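Local coordinates for protein putative aspartyl-tRNA synthetase (PDB 6OD8) that probably attaches L-aspartate to tRNA(Asp) in an ATP-dependent reaction that releases AMP and diphosphate, at residues L373-I378 against F388-H393; R94-R99 against V108-S113; M281-D286 against W521-F526. All coordinates share one frame; numbering follows the deposited sequence. Where two conformers were deposited one is given.

How the contacts relate
Contacts 1 and 3 lie in the class II synthetase domain and reach the same large mixed sheet: contact 1 pairs two short strands at one end, and contact 3 joins helix 276-283 to the interior strand 523-529. Their centres are about 30 Å apart and their nearest atoms about 14 Å. Contact 2 belongs to the OB-fold domain, its centre about 52 Å from that of contact 3 and about 53 Å from that of contact 1. Across the dimer, however, contact 2 of one subunit meets contact 3 of the other: Arg94 and Arg110 form salt bridges with Asp286 of the second subunit. The strand of contact 3 is consistent with class II motif 3, which in this family contributes to the catalytic site.

Contact 1. Residues L373-I378 against F388-H393; sequences LGVGVI and FQARVH. With EDO (1,2-ethanediol), chain E.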
ATOM      1  N   LEU A 373      32.847  21.856  11.633  1.00 26.36           N
ATOM      2  CA  LEU A 373      31.959  22.576  12.532  1.00 26.03           C
ATOM      3  C   LEU A 373      31.869  21.944  13.909  1.00 30.87           C
ATOM      4  O   LEU A 373      31.191  22.497  14.775  1.00 34.06           O
ATOM      5  CB  LEU A 373      30.548  22.687  11.938  1.00 24.93           C
ATOM      6  CG  LEU A 373      30.433  23.401  10.592  1.00 30.27           C
ATOM      7  CD1 LEU A 373      28.994  23.288  10.099  1.00 32.96           C
ATOM      8  CD2 LEU A 373      30.842  24.845  10.714  1.00 32.52           C
ATOM      9  N   GLY A 374      32.529  20.814  14.139  1.00 26.74           N
ATOM     10  CA  GLY A 374      32.381  20.170  15.437  1.00 25.58           C
ATOM     11  C   GLY A 374      30.975  19.677  15.709  1.00 27.80           C
ATOM     12  O   GLY A 374      30.492  19.785  16.841  1.00 24.17           O
ATOM     13  N   VAL A 375      30.300  19.144  14.685  1.00 26.26           N
ATOM     14  CA  VAL A 375      29.018  18.475  14.870  1.00 26.82           C
ATOM     15  C   VAL A 375      29.228  17.223  15.712  1.00 25.90           C
ATOM     16  O   VAL A 375      30.205  16.483  15.521  1.00 26.69           O
ATOM     17  CB  VAL A 375      28.413  18.143  13.493  1.00 24.71           C
ATOM     18  CG1 VAL A 375      27.199  17.233  13.600  1.00 20.79           C
ATOM     19  CG2 VAL A 375      28.049  19.434  12.756  1.00 21.98           C
ATOM     20  N   GLY A 376      28.324  16.983  16.659  1.00 22.77           N
ATOM     21  CA  GLY A 376      28.445  15.808  17.502  1.00 23.21           C
ATOM     22  C   GLY A 376      28.063  14.542  16.753  1.00 21.05           C
ATOM     23  O   GLY A 376      27.438  14.588  15.708  1.00 22.21           O
ATOM     24  N   VAL A 377      28.489  13.394  17.280  1.00 24.43           N
ATOM     25  CA  VAL A 377      28.173  12.085  16.705  1.00 22.02           C
ATOM     26  C   VAL A 377      27.681  11.190  17.835  1.00 25.54           C
ATOM     27  O   VAL A 377      28.477  10.745  18.667  1.00 29.28           O
ATOM     28  CB  VAL A 377      29.370  11.441  15.993  1.00 23.29           C
ATOM     29  CG1 VAL A 377      28.933  10.150  15.297  1.00 24.74           C
ATOM     30  CG2 VAL A 377      30.024  12.408  15.003  1.00 28.71           C
ATOM     31  N   ILE A 378      26.376  10.896  17.841  1.00 20.30           N
ATOM     32  CA  ILE A 378      25.742  10.240  18.988  1.00 29.77           C
ATOM     33  C   ILE A 378      26.321   8.847  19.217  1.00 35.65           C
ATOM     34  O   ILE A 378      26.670   8.479  20.346  1.00 33.77           O
ATOM     35  CB  ILE A 378      24.216  10.192  18.789  1.00 24.72           C
ATOM     36  CG1 ILE A 378      23.670  11.621  18.733  1.00 23.53           C
ATOM     37  CG2 ILE A 378      23.547   9.333  19.873  1.00 25.76           C
ATOM     38  CD1 ILE A 378      22.264  11.767  18.240  1.00 24.09           C
ATOM     39  N   PHE A 388      25.757  25.853  17.211  1.00 23.65           N
ATOM     40  CA  PHE A 388      24.348  25.494  17.284  1.00 24.77           C
ATOM     41  C   PHE A 388      24.138  24.052  17.732  1.00 24.45           C
ATOM     42  O   PHE A 388      23.011  23.559  17.694  1.00 23.43           O
ATOM     43  CB  PHE A 388      23.675  25.794  15.941  1.00 28.10           C
ATOM     44  CG  PHE A 388      23.792  27.249  15.557  1.00 27.77           C
ATOM     45  CD1 PHE A 388      22.985  28.198  16.164  1.00 27.09           C
ATOM     46  CD2 PHE A 388      24.751  27.672  14.650  1.00 33.40           C
ATOM     47  CE1 PHE A 388      23.109  29.554  15.849  1.00 35.75           C
ATOM     48  CE2 PHE A 388      24.884  29.017  14.331  1.00 38.68           C
ATOM     49  CZ  PHE A 388      24.062  29.961  14.931  1.00 40.21           C
ATOM     50  N   GLN A 389      25.192  23.387  18.203  1.00 25.65           N
ATOM     51  CA  GLN A 389      25.071  22.115  18.925  1.00 21.91           C
ATOM     52  C   GLN A 389      24.396  21.050  18.076  1.00 21.90           C
ATOM     53  O   GLN A 389      23.611  20.242  18.571  1.00 25.63           O
ATOM     54  CB  GLN A 389      24.336  22.300  20.249  1.00 25.80           C
ATOM     55  CG  GLN A 389      25.177  23.077  21.259  1.00 28.34           C
ATOM     56  CD  GLN A 389      26.342  22.251  21.787  1.00 32.66           C
ATOM     57  OE1 GLN A 389      26.149  21.353  22.603  1.00 34.45           O
ATOM     58  NE2 GLN A 389      27.555  22.535  21.306  1.00 27.01           N
ATOM     59  N   ALA A 390      24.713  21.054  16.792  1.00 24.06           N
ATOM     60  CA  ALA A 390      24.163  20.050  15.903  1.00 24.50           C
ATOM     61  C   ALA A 390      24.850  18.703  16.109  1.00 22.86           C
ATOM     62  O   ALA A 390      26.000  18.608  16.554  1.00 21.68           O
ATOM     63  CB  ALA A 390      24.294  20.503  14.451  1.00 24.07           C
ATOM     64  N   ARG A 391      24.128  17.647  15.731  1.00 23.61           N
ATOM     65  CA  ARG A 391      24.565  16.276  15.928  1.00 25.14           C
ATOM     66  C   ARG A 391      24.115  15.445  14.739  1.00 19.75           C
ATOM     67  O   ARG A 391      23.088  15.732  14.120  1.00 21.16           O
ATOM     68  CB  ARG A 391      23.949  15.641  17.184  1.00 25.97           C
ATOM     69  CG  ARG A 391      24.535  16.090  18.489  1.00 31.77           C
ATOM     70  CD  ARG A 391      23.788  15.404  19.630  1.00 42.10           C
ATOM     71  NE  ARG A 391      24.450  15.626  20.918  1.00 47.69           N
ATOM     72  CZ  ARG A 391      24.225  16.675  21.701  1.00 46.50           C
ATOM     73  NH1 ARG A 391      23.352  17.608  21.325  1.00 42.23           N
ATOM     74  NH2 ARG A 391      24.883  16.793  22.856  1.00 47.53           N
ATOM     75  N   VAL A 392      24.873  14.396  14.448  1.00 22.08           N
ATOM     76  CA  VAL A 392      24.349  13.312  13.621  1.00 21.37           C
ATOM     77  C   VAL A 392      24.345  12.060  14.482  1.00 19.07           C
ATOM     78  O   VAL A 392      25.118  11.951  15.437  1.00 20.14           O
ATOM     79  CB  VAL A 392      25.172  13.101  12.326  1.00 22.30           C
ATOM     80  CG1 VAL A 392      25.234  14.393  11.520  1.00 20.40           C
ATOM     81  CG2 VAL A 392      26.554  12.578  12.641  1.00 21.17           C
ATOM     82  N   HIS A 393      23.436  11.131  14.183  1.00 19.37           N
ATOM     83  CA  HIS A 393      23.466   9.871  14.916  1.00 22.11           C
ATOM     84  C   HIS A 393      24.777   9.121  14.663  1.00 20.39           C
ATOM     85  O   HIS A 393      25.407   8.626  15.607  1.00 19.18           O
ATOM     86  CB  HIS A 393      22.265   8.992  14.565  1.00 25.26           C
ATOM     87  CG  HIS A 393      22.243   7.707  15.342  1.00 25.41           C
ATOM     88  ND1 HIS A 393      22.708   6.517  14.823  1.00 28.68           N
ATOM     89  CD2 HIS A 393      21.921   7.452  16.633  1.00 23.88           C
ATOM     90  CE1 HIS A 393      22.619   5.574  15.744  1.00 30.42           C
ATOM     91  NE2 HIS A 393      22.151   6.116  16.853  1.00 27.12           N
TER
HETATM   92  C1  EDO E 603      19.329  17.678  18.908  1.00 46.52           C
HETATM   93  O1  EDO E 603      19.071  16.308  18.595  1.00 46.88           O
HETATM   94  C2  EDO E 603      20.598  18.143  18.193  1.00 42.82           C
HETATM   95  O2  EDO E 603      21.756  17.888  18.996  1.00 50.47           O
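Val375 reaches across to Val392 with its CG1 branch, held anti to the backbone N (chi1 170°), which meets Val392 CG1 at 4.0 Å and also lies against Arg391 CA. Val392 points to the same side of the sheet as Val377, and their CG2 methyls approach to 4.2 Å. The Ile378 side chain crosses two others, each at about a right angle: CG1 lies 3.9 Å from Arg391 CD, and CG2 4.1 Å from His393 CD2. Arg391 runs extended from CG to NE, and its CG passes over Gly376, which has no side chain in the way. At the end of that chain NH1 donates to O2 of a bound 1,2-ethanediol at 2.8 Å (161° at the hydrogen), with O2 at the guanidinium edge and in its plane. The same hydroxyl donates to Gln389 O at 3.0 Å, so the diol, probably from the crystallisation liquor, bridges the arginine to the backbone two residues earlier in its own segment. Between the two backbones Gly376 N bonds to Ala390 O at 2.8 Å, Val392 N to Gly376 O at 2.9 Å, and Ile378 N to Val392 O. Tyr68 of the second subunit packs on Ile378 and makes a weak hydrogen bond with His393 NE2. The arrangement is a short parallel beta ladder, with 376-377 as the outermost strand within this chain of the synthetase domain's mixed sheet and 391-392 linking it to strand 400-403.

Contact 2. Residues R94-R99 against V108-S113; sequences RVSTTR and VLRDGS
This is an antiparallel strand pairing broken by a classic beta bulge, set in the hairpin of strands 88-100 and 104-111 in the OB-fold nucleic acid binding domain. Ser96 and Thr97 together face Val108: Ser96 N donates to Val108 O at 2.8 Å, and Val108 N returns to Thr97 O at 3.2 Å. Ser96 has helix-like backbone angles, the usual conformation at the first position of such a bulge. Before the bulge, Arg94 and Arg110 form a hydrogen-bonded pair, with Arg94 N to Arg110 O and Arg110 N to Arg94 O both 2.9 Å. Val95 and Leu109, a non-hydrogen-bonded pair, turn to the opposite side, where Val95 CG2 and Leu109 CD2 meet at 4.1 Å and Val143 of strand 142-151 packs on both. On the arginine side Thr97 lies alongside Val108, its OG1 3.5 Å from Val108 CG2. At the bulge Ser96 points toward the partner strand, with OG near Arg110. The Arg110 chain bends at chi3 (89°), bringing NH1 to Ser96 OG at 3.0 Å, with the hydroxyl tilted slightly from the guanidinium plane, and laying one face of that group over Arg94 CB. The two guanidinium planes are only 16° apart, and Arg94 NE comes 3.9 Å from Arg110 NH2. The closeness is probably offset by Asp286 of the second subunit, which forms salt bridges with both arginines, while Glu140 forms a salt bridge with Arg110 NH1 through its carboxylate and accepts a hydrogen bond from Arg94 NH1 on its backbone O. The paired cations thus form a docking site for a carboxylate across the dimer interface, and the positive charge there would probably stabilise that aspartate in its ionised form.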
ATOM      1  N   ARG A  94       2.803   3.959 -30.150  1.00 19.66           N
ATOM      2  CA  ARG A  94       2.181   5.250 -30.423  1.00 19.67           C
ATOM      3  C   ARG A  94       2.852   5.944 -31.597  1.00 21.85           C
ATOM      4  O   ARG A  94       4.074   5.921 -31.730  1.00 23.95           O
ATOM      5  CB  ARG A  94       2.300   6.167 -29.198  1.00 20.14           C
ATOM      6  CG  ARG A  94       1.469   5.738 -28.022  1.00 23.27           C
ATOM      7  CD  ARG A  94       0.171   6.505 -27.967  1.00 22.78           C
ATOM      8  NE  ARG A  94      -0.531   6.245 -26.707  1.00 21.08           N
ATOM      9  CZ  ARG A  94      -1.845   6.369 -26.551  1.00 23.19           C
ATOM     10  NH1 ARG A  94      -2.605   6.754 -27.563  1.00 18.21           N
ATOM     11  NH2 ARG A  94      -2.396   6.130 -25.369  1.00 20.67           N
ATOM     12  N   VAL A  95       2.048   6.605 -32.419  1.00 21.37           N
ATOM     13  CA  VAL A  95       2.557   7.467 -33.482  1.00 18.76           C
ATOM     14  C   VAL A  95       2.797   8.843 -32.859  1.00 21.81           C
ATOM     15  O   VAL A  95       1.854   9.588 -32.595  1.00 22.30           O
ATOM     16  CB  VAL A  95       1.583   7.543 -34.656  1.00 19.27           C
ATOM     17  CG1 VAL A  95       2.110   8.475 -35.734  1.00 22.76           C
ATOM     18  CG2 VAL A  95       1.306   6.131 -35.233  1.00 19.07           C
ATOM     19  N   SER A  96       4.064   9.182 -32.609  1.00 23.57           N
ATOM     20  CA  SER A  96       4.363  10.510 -32.073  1.00 23.25           C
ATOM     21  C   SER A  96       4.249  11.572 -33.152  1.00 26.10           C
ATOM     22  O   SER A  96       3.636  12.627 -32.940  1.00 22.80           O
ATOM     23  CB  SER A  96       5.771  10.558 -31.474  1.00 29.52           C
ATOM     24  OG  SER A  96       5.832   9.906 -30.227  1.00 32.96           O
ATOM     25  N   THR A  97       4.908  11.340 -34.284  1.00 21.91           N
ATOM     26  CA  THR A  97       4.862  12.223 -35.434  1.00 23.25           C
ATOM     27  C   THR A  97       4.792  11.357 -36.683  1.00 25.26           C
ATOM     28  O   THR A  97       5.179  10.181 -36.669  1.00 24.72           O
ATOM     29  CB  THR A  97       6.087  13.141 -35.522  1.00 35.05           C
ATOM     30  OG1 THR A  97       7.260  12.337 -35.708  1.00 29.27           O
ATOM     31  CG2 THR A  97       6.240  13.985 -34.256  1.00 39.47           C
ATOM     32  N   THR A  98       4.313  11.954 -37.769  1.00 25.83           N
ATOM     33  CA  THR A  98       4.318  11.250 -39.042  1.00 31.25           C
ATOM     34  C   THR A  98       4.188  12.273 -40.154  1.00 35.30           C
ATOM     35  O   THR A  98       3.461  13.259 -40.016  1.00 35.04           O
ATOM     36  CB  THR A  98       3.193  10.204 -39.130  1.00 33.56           C
ATOM     37  OG1 THR A  98       3.308   9.484 -40.368  1.00 32.88           O
ATOM     38  CG2 THR A  98       1.825  10.877 -39.050  1.00 33.73           C
ATOM     39  N   ARG A  99       4.921  12.042 -41.237  1.00 28.43           N
ATOM     40  CA  ARG A  99       4.919  12.965 -42.358  1.00 35.74           C
ATOM     41  C   ARG A  99       5.266  12.193 -43.616  1.00 42.04           C
ATOM     42  O   ARG A  99       5.927  11.151 -43.563  1.00 33.48           O
ATOM     43  CB  ARG A  99       5.909  14.117 -42.160  1.00 46.19           C
ATOM     44  CG  ARG A  99       7.362  13.688 -42.163  1.00 52.48           C
ATOM     45  CD  ARG A  99       8.312  14.873 -42.010  1.00 58.72           C
ATOM     46  NE  ARG A  99       9.713  14.455 -42.070  1.00 66.06           N
ATOM     47  CZ  ARG A  99      10.447  14.453 -43.180  1.00 71.27           C
ATOM     48  NH1 ARG A  99       9.920  14.852 -44.330  1.00 74.07           N
ATOM     49  NH2 ARG A  99      11.709  14.047 -43.140  1.00 72.72           N
ATOM     50  N   VAL A 108       7.955   8.796 -36.081  1.00 23.44           N
ATOM     51  CA  VAL A 108       8.580   8.480 -34.806  1.00 23.53           C
ATOM     52  C   VAL A 108       7.556   7.689 -34.018  1.00 27.89           C
ATOM     53  O   VAL A 108       6.447   8.185 -33.771  1.00 20.72           O
ATOM     54  CB  VAL A 108       9.016   9.730 -34.024  1.00 23.20           C
ATOM     55  CG1 VAL A 108       9.518   9.302 -32.652  1.00 22.58           C
ATOM     56  CG2 VAL A 108      10.088  10.508 -34.786  1.00 24.90           C
ATOM     57  N   LEU A 109       7.916   6.456 -33.649  1.00 20.91           N
ATOM     58  CA  LEU A 109       7.073   5.592 -32.833  1.00 19.67           C
ATOM     59  C   LEU A 109       7.597   5.579 -31.402  1.00 24.31           C
ATOM     60  O   LEU A 109       8.813   5.594 -31.171  1.00 25.80           O
ATOM     61  CB  LEU A 109       7.023   4.164 -33.394  1.00 23.21           C
ATOM     62  CG  LEU A 109       6.538   4.089 -34.849  1.00 24.91           C
ATOM     63  CD1 LEU A 109       6.479   2.640 -35.366  1.00 25.36           C
ATOM     64  CD2 LEU A 109       5.204   4.795 -35.035  1.00 23.53           C
ATOM     65  N   ARG A 110       6.667   5.538 -30.449  1.00 18.29           N
ATOM     66  CA  ARG A 110       6.945   5.806 -29.042  1.00 24.37           C
ATOM     67  C   ARG A 110       6.224   4.797 -28.154  1.00 28.32           C
ATOM     68  O   ARG A 110       5.103   4.381 -28.455  1.00 25.59           O
ATOM     69  CB  ARG A 110       6.476   7.223 -28.689  1.00 22.40           C
ATOM     70  CG  ARG A 110       6.731   7.674 -27.292  1.00 36.71           C
ATOM     71  CD  ARG A 110       5.990   8.972 -26.982  1.00 34.74           C
ATOM     72  NE  ARG A 110       4.636   8.743 -26.470  1.00 26.10           N
ATOM     73  CZ  ARG A 110       3.517   9.159 -27.059  1.00 27.16           C
ATOM     74  NH1 ARG A 110       3.552   9.835 -28.212  1.00 24.98           N
ATOM     75  NH2 ARG A 110       2.350   8.885 -26.495  1.00 29.14           N
ATOM     76  N   ASP A 111       6.862   4.419 -27.048  1.00 24.94           N
ATOM     77  CA  ASP A 111       6.163   3.750 -25.950  1.00 17.26           C
ATOM     78  C   ASP A 111       6.785   4.283 -24.663  1.00 20.27           C
ATOM     79  O   ASP A 111       7.888   3.873 -24.279  1.00 23.66           O
ATOM     80  CB  ASP A 111       6.259   2.234 -26.052  1.00 17.79           C
ATOM     81  CG  ASP A 111       5.366   1.531 -25.041  1.00 27.54           C
ATOM     82  OD1 ASP A 111       4.734   2.217 -24.207  1.00 24.42           O
ATOM     83  OD2 ASP A 111       5.305   0.291 -25.077  1.00 22.56           O
ATOM     84  N   GLY A 112       6.093   5.219 -24.025  1.00 26.29           N
ATOM     85  CA  GLY A 112       6.659   5.875 -22.849  1.00 23.47           C
ATOM     86  C   GLY A 112       7.955   6.573 -23.210  1.00 28.83           C
ATOM     87  O   GLY A 112       8.021   7.339 -24.177  1.00 27.29           O
ATOM     88  N   SER A 113       9.019   6.256 -22.470  1.00 24.55           N
ATOM     89  CA  SER A 113      10.313   6.909 -22.651  1.00 33.52           C
ATOM     90  C   SER A 113      11.117   6.377 -23.835  1.00 32.98           C
ATOM     91  O   SER A 113      12.171   6.937 -24.144  1.00 31.47           O
ATOM     92  CB  SER A 113      11.147   6.778 -21.372  1.00 36.64           C
ATOM     93  OG  SER A 113      11.272   5.423 -20.983  1.00 34.75           O
TER

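Contact 3. Residues M281-D286 against W521-F526; sequences MVLQGD and WPHGGF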
ATOM      1  N   MET A 281      -3.881   2.677  18.483  1.00 13.11           N
ATOM      2  CA  MET A 281      -4.712   1.662  19.114  1.00 15.78           C
ATOM      3  C   MET A 281      -4.244   0.256  18.760  1.00 14.32           C
ATOM      4  O   MET A 281      -4.337  -0.649  19.590  1.00 14.77           O
ATOM      5  CB  MET A 281      -6.171   1.854  18.694  1.00 17.13           C
ATOM      6  CG  MET A 281      -6.717   3.230  19.148  1.00 20.76           C
ATOM      7  SD  MET A 281      -8.279   3.710  18.334  1.00 21.24           S
ATOM      8  CE  MET A 281      -9.260   2.430  19.082  1.00 14.93           C
ATOM      9  N   VAL A 282      -3.715   0.051  17.555  1.00 15.78           N
ATOM     10  CA  VAL A 282      -3.304  -1.300  17.177  0.75 16.04           C
ATOM     11  C   VAL A 282      -2.103  -1.748  17.999  1.00 15.48           C
ATOM     12  O   VAL A 282      -1.974  -2.927  18.330  1.00 16.84           O
ATOM     13  CB  VAL A 282      -3.031  -1.374  15.664  0.75 15.53           C
ATOM     14  CG1 VAL A 282      -2.546  -2.782  15.277  0.75 14.05           C
ATOM     15  CG2 VAL A 282      -4.315  -1.057  14.898  0.75 16.53           C
ATOM     16  N   LEU A 283      -1.219  -0.817  18.374  1.00 15.32           N
ATOM     17  CA  LEU A 283      -0.110  -1.198  19.244  1.00 17.34           C
ATOM     18  C   LEU A 283      -0.605  -1.682  20.604  1.00 19.09           C
ATOM     19  O   LEU A 283       0.037  -2.520  21.250  1.00 14.98           O
ATOM     20  CB  LEU A 283       0.835  -0.020  19.418  1.00 14.88           C
ATOM     21  CG  LEU A 283       1.542   0.578  18.207  1.00 20.26           C
ATOM     22  CD1 LEU A 283       2.757   1.342  18.688  1.00 16.22           C
ATOM     23  CD2 LEU A 283       1.919  -0.435  17.144  1.00 21.59           C
ATOM     24  N   GLN A 284      -1.747  -1.187  21.051  1.00 18.19           N
ATOM     25  CA  GLN A 284      -2.301  -1.685  22.303  1.00 18.51           C
ATOM     26  C   GLN A 284      -2.941  -3.060  22.154  1.00 17.81           C
ATOM     27  O   GLN A 284      -3.356  -3.644  23.162  1.00 19.85           O
ATOM     28  CB  GLN A 284      -3.315  -0.674  22.867  1.00 17.27           C
ATOM     29  CG  GLN A 284      -2.796   0.788  22.893  1.00 25.65           C
ATOM     30  CD  GLN A 284      -1.314   0.934  23.229  1.00 25.59           C
ATOM     31  OE1 GLN A 284      -0.791   0.254  24.105  1.00 21.65           O
ATOM     32  NE2 GLN A 284      -0.633   1.829  22.523  1.00 20.19           N
ATOM     33  N   GLY A 285      -3.030  -3.587  20.934  1.00 18.69           N
ATOM     34  CA  GLY A 285      -3.385  -4.982  20.745  1.00 20.08           C
ATOM     35  C   GLY A 285      -2.161  -5.864  20.588  1.00 19.88           C
ATOM     36  O   GLY A 285      -2.248  -6.989  20.087  1.00 22.89           O
ATOM     37  N   ASP A 286      -1.009  -5.322  20.972  1.00 16.77           N
ATOM     38  CA  ASP A 286       0.301  -5.976  21.087  1.00 15.61           C
ATOM     39  C   ASP A 286       1.003  -6.169  19.748  1.00 20.37           C
ATOM     40  O   ASP A 286       1.996  -6.908  19.683  1.00 29.01           O
ATOM     41  CB  ASP A 286       0.219  -7.322  21.826  1.00 20.85           C
ATOM     42  CG  ASP A 286      -0.170  -7.146  23.302  1.00 29.02           C
ATOM     43  OD1 ASP A 286      -0.110  -5.998  23.776  1.00 20.51           O
ATOM     44  OD2 ASP A 286      -0.555  -8.134  23.971  1.00 26.30           O
ATOM     45  N   TRP A 521       1.528   0.157  25.918  1.00 15.65           N
ATOM     46  CA  TRP A 521       2.962   0.242  25.615  1.00 16.20           C
ATOM     47  C   TRP A 521       3.376   1.694  25.360  1.00 15.87           C
ATOM     48  O   TRP A 521       2.687   2.409  24.631  1.00 17.55           O
ATOM     49  CB  TRP A 521       3.295  -0.583  24.360  1.00 16.64           C
ATOM     50  CG  TRP A 521       2.967  -2.032  24.434  1.00 15.07           C
ATOM     51  CD1 TRP A 521       1.819  -2.630  24.035  1.00 18.07           C
ATOM     52  CD2 TRP A 521       3.836  -3.087  24.887  1.00 18.08           C
ATOM     53  NE1 TRP A 521       1.890  -4.008  24.232  1.00 18.28           N
ATOM     54  CE2 TRP A 521       3.130  -4.310  24.733  1.00 18.74           C
ATOM     55  CE3 TRP A 521       5.154  -3.123  25.367  1.00 19.67           C
ATOM     56  CZ2 TRP A 521       3.683  -5.553  25.093  1.00 21.39           C
ATOM     57  CZ3 TRP A 521       5.705  -4.373  25.711  1.00 18.37           C
ATOM     58  CH2 TRP A 521       4.967  -5.554  25.582  1.00 23.34           C
ATOM     59  N   PRO A 522       4.517   2.143  25.903  1.00 16.59           N
ATOM     60  CA  PRO A 522       5.110   3.399  25.413  1.00 15.61           C
ATOM     61  C   PRO A 522       5.356   3.291  23.911  1.00 17.60           C
ATOM     62  O   PRO A 522       5.780   2.248  23.412  1.00 16.21           O
ATOM     63  CB  PRO A 522       6.421   3.529  26.205  1.00 18.43           C
ATOM     64  CG  PRO A 522       6.245   2.616  27.454  1.00 16.10           C
ATOM     65  CD  PRO A 522       5.348   1.467  26.928  1.00 15.88           C
ATOM     66  N   HIS A 523       5.045   4.361  23.179  1.00 14.06           N
ATOM     67  CA  HIS A 523       5.105   4.267  21.728  1.00 14.13           C
ATOM     68  C   HIS A 523       5.216   5.655  21.113  1.00 15.35           C
ATOM     69  O   HIS A 523       5.073   6.672  21.798  1.00 14.69           O
ATOM     70  CB  HIS A 523       3.880   3.522  21.178  1.00 13.25           C
ATOM     71  CG  HIS A 523       2.575   4.199  21.476  1.00 13.69           C
ATOM     72  ND1 HIS A 523       1.980   4.157  22.720  1.00 14.94           N
ATOM     73  CD2 HIS A 523       1.744   4.918  20.685  1.00 15.95           C
ATOM     74  CE1 HIS A 523       0.837   4.822  22.682  1.00 18.36           C
ATOM     75  NE2 HIS A 523       0.672   5.298  21.461  1.00 16.36           N
ATOM     76  N   GLY A 524       5.510   5.678  19.807  1.00 12.81           N
ATOM     77  CA  GLY A 524       5.639   6.907  19.042  1.00 12.64           C
ATOM     78  C   GLY A 524       5.599   6.597  17.563  1.00 16.01           C
ATOM     79  O   GLY A 524       5.540   5.438  17.163  1.00 13.62           O
ATOM     80  N   GLY A 525       5.606   7.633  16.736  1.00 14.34           N
ATOM     81  CA  GLY A 525       5.453   7.363  15.314  1.00 13.45           C
ATOM     82  C   GLY A 525       5.593   8.638  14.517  1.00 18.61           C
ATOM     83  O   GLY A 525       5.932   9.687  15.062  1.00 14.20           O
ATOM     84  N   PHE A 526       5.309   8.539  13.217  1.00 14.90           N
ATOM     85  CA  PHE A 526       5.432   9.684  12.320  1.00 14.05           C
ATOM     86  C   PHE A 526       4.617   9.410  11.062  1.00 15.03           C
ATOM     87  O   PHE A 526       4.252   8.266  10.782  1.00 13.94           O
ATOM     88  CB  PHE A 526       6.899   9.957  11.966  1.00 15.72           C
ATOM     89  CG  PHE A 526       7.630   8.758  11.400  1.00 20.05           C
ATOM     90  CD1 PHE A 526       7.662   8.537  10.026  1.00 15.20           C
ATOM     91  CD2 PHE A 526       8.326   7.882  12.244  1.00 13.87           C
ATOM     92  CE1 PHE A 526       8.351   7.445   9.500  1.00 12.21           C
ATOM     93  CE2 PHE A 526       9.040   6.800  11.731  1.00 15.45           C
ATOM     94  CZ  PHE A 526       9.036   6.568  10.364  1.00 14.74           C
TER
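Trp521 NE1 donates to Asp286 OD1 at 2.9 Å in an almost straight bond, 175° at the hydrogen. The oxygen sits in the indole plane, whereas the carboxylate stands nearly perpendicular to the ring (85°) and is approached from above its own plane. Gln284 reaches the backbone of the same residue: its OE1 takes Trp521 N at 2.9 Å on a lone pair in the carbonyl plane. The glutamine chain bends at chi2 (-37°), and NE2 at the other end of the amide lies over one face of the His523 imidazole, 3.3 Å from His523 CE1. Leu283 completes the contact, its CD1 3.5 Å from His523 CB and its carbonyl O 3.3 Å from Trp521 CD1. A type I turn from Leu283 to Asp286 carries the three contacting residues. His523 begins strand 523-529, whose glycine-rich run leads into helix 530-538; this strand-helix pair is consistent with motif 3 of class II aminoacyl-tRNA synthetases, part of the antiparallel sheet on which their catalytic site is built. Within its own segment, His523 ND1 donates to Trp521 O at 2.7 Å, nearly in the ring plane, and Gln280 engages His523 NE2 through its side chain and Gln284 NE2 through its carbonyl, fixing how both flat groups are rotated. Arg319 makes a cation-pi contact with the Trp521 ring. The Asp286 carboxylate has its strongest polar partner in Arg94 of the second subunit, and Arg213 of that subunit forms a hydrogen bond with Gln284 O.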